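Local coordinates for protein TfuB1 (Thermobifida fusca, PDB 6JX3) that binds the leader peptide of a lasso peptide precursor, probably serving as the PqqD-like recognition element of the biosynthetic pathway, at residues A[19-23]-A[34-38]; A[65-69]-A[80-84]. All coordinates share one frame; numbering follows the deposited sequence.

Contact 1. Residues A[19-23]-A[34-38]. With ZN (zinc ion), chain C.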
ATOM      1  N   LEU A  19      -4.645  -4.400   7.976  1.00 18.56           N
ATOM      2  CA  LEU A  19      -4.010  -5.540   7.338  1.00 17.51           C
ATOM      3  C   LEU A  19      -4.573  -6.836   7.905  1.00 20.23           C
ATOM      4  O   LEU A  19      -5.017  -6.896   9.053  1.00 20.61           O
ATOM      5  CB  LEU A  19      -2.497  -5.502   7.541  1.00 17.43           C
ATOM      6  CG  LEU A  19      -1.740  -4.368   6.848  1.00 20.27           C
ATOM      7  CD1 LEU A  19      -0.232  -4.508   7.098  1.00 20.49           C
ATOM      8  CD2 LEU A  19      -2.040  -4.301   5.349  1.00 19.14           C
ATOM      9  N   ARG A  20      -4.542  -7.885   7.088  1.00 12.39           N
ATOM     10  CA  ARG A  20      -4.949  -9.188   7.573  1.00 12.88           C
ATOM     11  C   ARG A  20      -3.983  -9.631   8.673  1.00 15.97           C
ATOM     12  O   ARG A  20      -2.834  -9.174   8.723  1.00 18.17           O
ATOM     13  CB  ARG A  20      -4.991 -10.200   6.424  1.00 15.67           C
ATOM     14  CG  ARG A  20      -6.201 -10.035   5.448  1.00 18.60           C
ATOM     15  CD  ARG A  20      -6.469 -11.320   4.634  1.00 17.21           C
ATOM     16  NE  ARG A  20      -6.356 -12.481   5.508  1.00 22.83           N
ATOM     17  CZ  ARG A  20      -7.355 -12.985   6.226  1.00 24.22           C
ATOM     18  NH1 ARG A  20      -8.579 -12.469   6.139  1.00 21.63           N
ATOM     19  NH2 ARG A  20      -7.128 -14.013   7.032  1.00 28.57           N
ATOM     20  N   PRO A  21      -4.435 -10.484   9.595  1.00 18.35           N
ATOM     21  CA  PRO A  21      -3.614 -10.787  10.781  1.00 18.35           C
ATOM     22  C   PRO A  21      -2.291 -11.453  10.463  1.00 17.97           C
ATOM     23  O   PRO A  21      -1.335 -11.303  11.239  1.00 22.11           O
ATOM     24  CB  PRO A  21      -4.512 -11.721  11.607  1.00 23.27           C
ATOM     25  CG  PRO A  21      -5.876 -11.553  11.059  1.00 32.12           C
ATOM     26  CD  PRO A  21      -5.747 -11.146   9.635  1.00 22.23           C
ATOM     27  N   GLU A  22      -2.209 -12.194   9.362  1.00 19.51           N
ATOM     28  CA  GLU A  22      -1.009 -12.947   9.020  1.00 17.76           C
ATOM     29  C   GLU A  22       0.007 -12.132   8.224  1.00 16.04           C
ATOM     30  O   GLU A  22       1.032 -12.682   7.794  1.00 15.63           O
ATOM     31  CB  GLU A  22      -1.392 -14.212   8.243  1.00 15.07           C
ATOM     32  CG  GLU A  22      -1.848 -13.971   6.804  1.00 16.31           C
ATOM     33  CD  GLU A  22      -3.339 -13.659   6.660  1.00 18.98           C
ATOM     34  OE1 GLU A  22      -4.018 -13.316   7.653  1.00 19.45           O
ATOM     35  OE2 GLU A  22      -3.850 -13.749   5.530  1.00 17.90           O
ATOM     36  N   ILE A  23      -0.231 -10.835   8.049  1.00 14.62           N
ATOM     37  CA  ILE A  23       0.634  -9.990   7.234  1.00 13.83           C
ATOM     38  C   ILE A  23       1.719  -9.377   8.107  1.00 15.50           C
ATOM     39  O   ILE A  23       1.432  -8.798   9.160  1.00 17.31           O
ATOM     40  CB  ILE A  23      -0.178  -8.889   6.535  1.00 14.39           C
ATOM     41  CG1 ILE A  23      -1.289  -9.490   5.673  1.00 15.08           C
ATOM     42  CG2 ILE A  23       0.759  -7.992   5.733  1.00 15.34           C
ATOM     43  CD1 ILE A  23      -0.792 -10.522   4.642  1.00 17.74           C
ATOM     44  N   LEU A  34       5.522  -6.578   2.121  1.00 13.43           N
ATOM     45  CA  LEU A  34       4.471  -7.196   2.913  1.00 14.54           C
ATOM     46  C   LEU A  34       4.543  -8.693   2.681  1.00 15.68           C
ATOM     47  O   LEU A  34       4.621  -9.136   1.534  1.00 20.40           O
ATOM     48  CB  LEU A  34       3.079  -6.693   2.517  1.00 14.82           C
ATOM     49  CG  LEU A  34       2.738  -5.223   2.782  1.00 23.11           C
ATOM     50  CD1 LEU A  34       1.311  -4.910   2.345  1.00 26.19           C
ATOM     51  CD2 LEU A  34       2.887  -4.942   4.225  1.00 28.18           C
ATOM     52  N   LEU A  35       4.525  -9.457   3.761  1.00 14.92           N
ATOM     53  CA  LEU A  35       4.653 -10.903   3.699  1.00 16.43           C
ATOM     54  C   LEU A  35       3.393 -11.527   4.260  1.00 15.88           C
ATOM     55  O   LEU A  35       2.969 -11.179   5.365  1.00 15.63           O
ATOM     56  CB  LEU A  35       5.871 -11.377   4.497  1.00 16.74           C
ATOM     57  CG  LEU A  35       5.876 -12.863   4.842  1.00 20.38           C
ATOM     58  CD1 LEU A  35       6.120 -13.693   3.572  1.00 20.18           C
ATOM     59  CD2 LEU A  35       6.942 -13.126   5.899  1.00 20.60           C
ATOM     60  N   ASP A  36       2.804 -12.456   3.511  1.00 13.27           N
ATOM     61  CA  ASP A  36       1.690 -13.244   4.017  1.00 16.25           C
ATOM     62  C   ASP A  36       2.246 -14.522   4.629  1.00 16.56           C
ATOM     63  O   ASP A  36       2.743 -15.394   3.911  1.00 17.64           O
ATOM     64  CB  ASP A  36       0.702 -13.557   2.903  1.00 15.10           C
ATOM     65  CG  ASP A  36      -0.557 -14.204   3.423  1.00 16.26           C
ATOM     66  OD1 ASP A  36      -0.474 -15.208   4.158  1.00 15.03           O
ATOM     67  OD2 ASP A  36      -1.645 -13.696   3.102  1.00 18.36           O
ATOM     68  N   GLY A  37       2.148 -14.633   5.953  1.00 15.97           N
ATOM     69  CA  GLY A  37       2.765 -15.732   6.674  1.00 18.99           C
ATOM     70  C   GLY A  37       2.097 -17.067   6.468  1.00 22.01           C
ATOM     71  O   GLY A  37       2.677 -18.096   6.830  1.00 22.86           O
ATOM     72  N   ARG A  38       0.895 -17.076   5.902  1.00 16.78           N
ATOM     73  CA  ARG A  38       0.199 -18.333   5.647  1.00 14.51           C
ATOM     74  C   ARG A  38       0.503 -18.832   4.239  1.00 24.05           C
ATOM     75  O   ARG A  38       0.944 -19.968   4.042  1.00 40.28           O
ATOM     76  CB  ARG A  38      -1.307 -18.122   5.838  1.00 16.93           C
ATOM     77  CG  ARG A  38      -1.715 -17.767   7.254  0.98 21.08           C
ATOM     78  CD  ARG A  38      -3.174 -17.343   7.245  0.69 22.41           C
ATOM     79  NE  ARG A  38      -3.634 -16.829   8.529  0.81 23.63           N
ATOM     80  CZ  ARG A  38      -4.881 -16.428   8.751  0.71 25.98           C
ATOM     81  NH1 ARG A  38      -5.782 -16.501   7.778  0.67 27.62           N
ATOM     82  NH2 ARG A  38      -5.236 -15.977   9.945  0.91 34.86           N
TER
HETATM   83 ZN    ZN C 101      -3.309 -14.547   3.845  1.00 17.05          ZN
HETATM   84  O   HOH W   1      -8.556 -15.607   9.286  1.00 30.73           O
HETATM   85  O   HOH W   2      -4.686 -13.727   2.464  1.00 15.65           O
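Glu22 and Arg38 stack flat on each other: the carboxylate lies over one face of the guanidinium, the planes 7° apart, with Glu22 OE1 3.4 Å from Arg38 CZ. No N-H of Arg38 points at that oxygen, so this long salt bridge acts through charge alone. With CG wedged between the backbone N and the carbonyl carbon (chi1 73°) and the chain bent at chi2, Glu22 folds back against Arg38, whose extended chain crosses it. From the edge of its own guanidinium, Arg20 NE reaches the syn lone pair of Glu22 OE2 at 2.8 Å in a nearly straight bond (175°), and its NH2 adds a weak one to OE1. Both arginines are thus gathered round one carboxylate, and water 1 accepts from NH2 of each, weakly from Arg38. Glu22 OE2 also binds the zinc ion at 1.9 Å; Asp36 OD2 binds it at 2.0 Å and water 2 is a third ligand. Asp36 OD1, the oxygen left off the metal, accepts from Arg38 N in an Asx turn and from Ser39 N, which steadies the carboxylate. Beside the metal, Ile23 CD1 packs 3.6 Å from Asp36 OD2, while its CG2 branch lies 4.0 Å from CD2 of the buried Leu34. The backbone closes the same junction: Gly37 N donates to Glu22 O at 2.9 Å, and Ile23 CA makes a CA-H...O contact of 3.2 Å with Leu35 O. Ile23, the last residue of a type I turn begun at Arg20, pairs with Asp36 (antiparallel, non-hydrogen-bonded) where strand 23-27 starts. The result is a carboxylate zinc site within a salt-bridge network at the end of an antiparallel strand pair.

Contact 2. Residues A[65-69]-A[80-84]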
ATOM      1  N   VAL A  65      -5.436  11.018   3.108  1.00 13.83           N
ATOM      2  CA  VAL A  65      -4.269  10.640   2.325  1.00 13.40           C
ATOM      3  C   VAL A  65      -4.302  11.329   0.974  1.00 15.82           C
ATOM      4  O   VAL A  65      -3.263  11.750   0.458  1.00 15.64           O
ATOM      5  CB  VAL A  65      -4.180   9.113   2.189  1.00 12.65           C
ATOM      6  CG1 VAL A  65      -2.944   8.718   1.353  1.00 16.61           C
ATOM      7  CG2 VAL A  65      -4.141   8.481   3.570  1.00 16.17           C
ATOM      8  N   ALA A  66      -5.491  11.469   0.381  1.00 13.69           N
ATOM      9  CA  ALA A  66      -5.578  12.195  -0.881  1.00 16.13           C
ATOM     10  C   ALA A  66      -5.122  13.636  -0.704  1.00 17.64           C
ATOM     11  O   ALA A  66      -4.385  14.171  -1.541  1.00 16.84           O
ATOM     12  CB  ALA A  66      -7.006  12.144  -1.430  1.00 15.08           C
ATOM     13  N   GLN A  67      -5.538  14.270   0.395  1.00 18.18           N
ATOM     14  CA  GLN A  67      -5.127  15.645   0.667  1.00 19.58           C
ATOM     15  C   GLN A  67      -3.621  15.735   0.824  1.00 20.78           C
ATOM     16  O   GLN A  67      -2.982  16.659   0.309  1.00 21.35           O
ATOM     17  CB  GLN A  67      -5.824  16.153   1.929  1.00 19.28           C
ATOM     18  CG  GLN A  67      -5.609  17.640   2.221  1.00 25.48           C
ATOM     19  CD  GLN A  67      -5.922  18.528   1.031  1.00 41.22           C
ATOM     20  OE1 GLN A  67      -6.953  18.370   0.374  1.00 47.10           O
ATOM     21  NE2 GLN A  67      -5.022  19.464   0.738  1.00 50.53           N
ATOM     22  N   PHE A  68      -3.037  14.773   1.534  1.00 16.22           N
ATOM     23  CA  PHE A  68      -1.589  14.730   1.673  1.00 20.51           C
ATOM     24  C   PHE A  68      -0.921  14.593   0.313  1.00 21.43           C
ATOM     25  O   PHE A  68      -0.009  15.359  -0.024  1.00 21.87           O
ATOM     26  CB  PHE A  68      -1.193  13.574   2.588  1.00 19.11           C
ATOM     27  CG  PHE A  68       0.244  13.182   2.467  1.00 26.38           C
ATOM     28  CD1 PHE A  68       1.228  13.889   3.127  1.00 41.55           C
ATOM     29  CD2 PHE A  68       0.605  12.111   1.681  1.00 29.35           C
ATOM     30  CE1 PHE A  68       2.550  13.527   3.002  1.00 37.79           C
ATOM     31  CE2 PHE A  68       1.918  11.759   1.543  1.00 35.80           C
ATOM     32  CZ  PHE A  68       2.892  12.463   2.204  1.00 33.43           C
ATOM     33  N   LEU A  69      -1.381  13.633  -0.498  1.00 17.91           N
ATOM     34  CA  LEU A  69      -0.724  13.407  -1.780  1.00 16.01           C
ATOM     35  C   LEU A  69      -0.759  14.658  -2.647  1.00 17.21           C
ATOM     36  O   LEU A  69       0.243  15.001  -3.276  1.00 19.79           O
ATOM     37  CB  LEU A  69      -1.367  12.231  -2.515  1.00 17.22           C
ATOM     38  CG  LEU A  69      -1.114  10.846  -1.918  1.00 15.16           C
ATOM     39  CD1 LEU A  69      -1.836   9.822  -2.750  1.00 17.59           C
ATOM     40  CD2 LEU A  69       0.388  10.538  -1.889  1.00 21.09           C
ATOM     41  N   ALA A  80      -5.563  11.343  -7.118  1.00 14.26           N
ATOM     42  CA  ALA A  80      -5.114  10.785  -5.848  1.00 15.92           C
ATOM     43  C   ALA A  80      -6.189   9.911  -5.231  1.00 15.83           C
ATOM     44  O   ALA A  80      -5.898   8.805  -4.765  1.00 13.29           O
ATOM     45  CB  ALA A  80      -4.729  11.899  -4.879  1.00 15.82           C
ATOM     46  N   GLU A  81      -7.442  10.382  -5.232  1.00 13.72           N
ATOM     47  CA  GLU A  81      -8.516   9.567  -4.675  1.00 14.56           C
ATOM     48  C   GLU A  81      -8.679   8.260  -5.441  1.00 14.81           C
ATOM     49  O   GLU A  81      -8.887   7.207  -4.834  1.00 14.65           O
ATOM     50  CB  GLU A  81      -9.833  10.337  -4.674  1.00 16.34           C
ATOM     51  CG  GLU A  81      -9.817  11.549  -3.770  1.00 14.49           C
ATOM     52  CD  GLU A  81     -11.191  12.113  -3.541  1.00 20.91           C
ATOM     53  OE1 GLU A  81     -12.139  11.312  -3.492  1.00 16.84           O
ATOM     54  OE2 GLU A  81     -11.307  13.344  -3.392  1.00 24.39           O
ATOM     55  N   ARG A  82      -8.613   8.310  -6.773  1.00 13.03           N
ATOM     56  CA  ARG A  82      -8.758   7.078  -7.545  1.00 13.67           C
ATOM     57  C   ARG A  82      -7.596   6.142  -7.303  1.00 14.76           C
ATOM     58  O   ARG A  82      -7.784   4.927  -7.205  1.00 16.58           O
ATOM     59  CB  ARG A  82      -8.848   7.377  -9.033  1.00 18.09           C
ATOM     60  CG  ARG A  82      -9.995   8.202  -9.464  1.00 28.69           C
ATOM     61  CD  ARG A  82     -10.309   7.756 -10.868  1.00 49.28           C
ATOM     62  NE  ARG A  82      -9.445   8.464 -11.808  1.00 54.65           N
ATOM     63  CZ  ARG A  82      -9.579   9.746 -12.124  1.00 52.39           C
ATOM     64  NH1 ARG A  82      -8.738  10.316 -12.979  1.00 45.41           N
ATOM     65  NH2 ARG A  82     -10.586  10.442 -11.622  1.00 48.61           N
ATOM     66  N   ASP A  83      -6.382   6.690  -7.229  1.00 15.88           N
ATOM     67  CA  ASP A  83      -5.214   5.845  -7.040  1.00 13.91           C
ATOM     68  C   ASP A  83      -5.224   5.191  -5.667  1.00 16.41           C
ATOM     69  O   ASP A  83      -4.821   4.028  -5.524  1.00 15.36           O
ATOM     70  CB  ASP A  83      -3.940   6.662  -7.226  1.00 18.44           C
ATOM     71  CG  ASP A  83      -3.653   6.981  -8.679  1.00 21.23           C
ATOM     72  OD1 ASP A  83      -2.683   7.734  -8.920  1.00 22.68           O
ATOM     73  OD2 ASP A  83      -4.398   6.506  -9.568  1.00 23.47           O
ATOM     74  N   ILE A  84      -5.619   5.940  -4.635  1.00 12.66           N
ATOM     75  CA  ILE A  84      -5.706   5.351  -3.301  1.00 11.05           C
ATOM     76  C   ILE A  84      -6.727   4.232  -3.295  1.00 14.31           C
ATOM     77  O   ILE A  84      -6.493   3.152  -2.740  1.00 13.72           O
ATOM     78  CB  ILE A  84      -6.064   6.427  -2.266  1.00 11.34           C
ATOM     79  CG1 ILE A  84      -4.885   7.373  -2.079  1.00 13.25           C
ATOM     80  CG2 ILE A  84      -6.483   5.787  -0.940  1.00 14.61           C
ATOM     81  CD1 ILE A  84      -5.316   8.694  -1.431  1.00 13.62           C
TER
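Glu81 brings a flat carboxylate to the border of this contact, yet that group does not meet segment 65-69; it is the aliphatic CG that rests 3.7 Å from Ala66 CB. OE2 belongs to a salt bridge with Arg77, so the charge is answered on its own helix. Between the segments the fit is apolar and centred on Ile84. Its CG1 stands anti to the carbonyl carbon (chi1 -70°) and the chain runs on extended, carrying CD1 across to the other helix. There the methyl lies 3.3 Å from Ala66 N and 3.8 Å from Ala66 CB, pressed against the backbone as well as the side chain. Val65 CG1 comes to Ile84 CD1 at 3.7 Å, and Leu69 CD1 touches the same methyl at 3.9 Å, so three residues of segment 65-69 converge on this one methyl from their side. One turn back, Ala80 CB sits 4.1 Å from Ala66 CB and equally far from Leu69 CB. Small alanines facing each other let the backbones draw near: the Ala66 and Ala80 CA atoms are 5.2 Å apart. The segment axes come within 9.1 Å, their directions 124° apart. Val65 also reaches Ile52, linking this pair to helix 47-57, which precedes both. This is helix-helix packing within the helical half of a PqqD-like fold, a family of the HTH clan. With no hydrogen bond or salt bridge spanning the two segments, the hold between 65-69 and 80-84 is apolar packing of methyl groups, while charge stays at the border.

In the fold
The two contacts lie on opposite sides of the chain's centre, their own centres 24 Å apart and their nearest atoms about 12 Å apart, and they do not touch. Contact 1 joins the entry to strand 23-27 with the end of strand 32-36; contact 2, later in the chain, packs two of the three helices that follow. The bound peptide relates them: it packs an aromatic side chain on Leu35 of contact 1, whereas Asp83 of contact 2 hydrogen-bonds an aromatic side chain of it through OD1. Sheet and helix 77-93 therefore both face the peptide, consistent with leader recognition. Contact 1 holds a zinc ion itself; in contact 2 the side chain of Val65 is about 8 Å from a bound zinc ion.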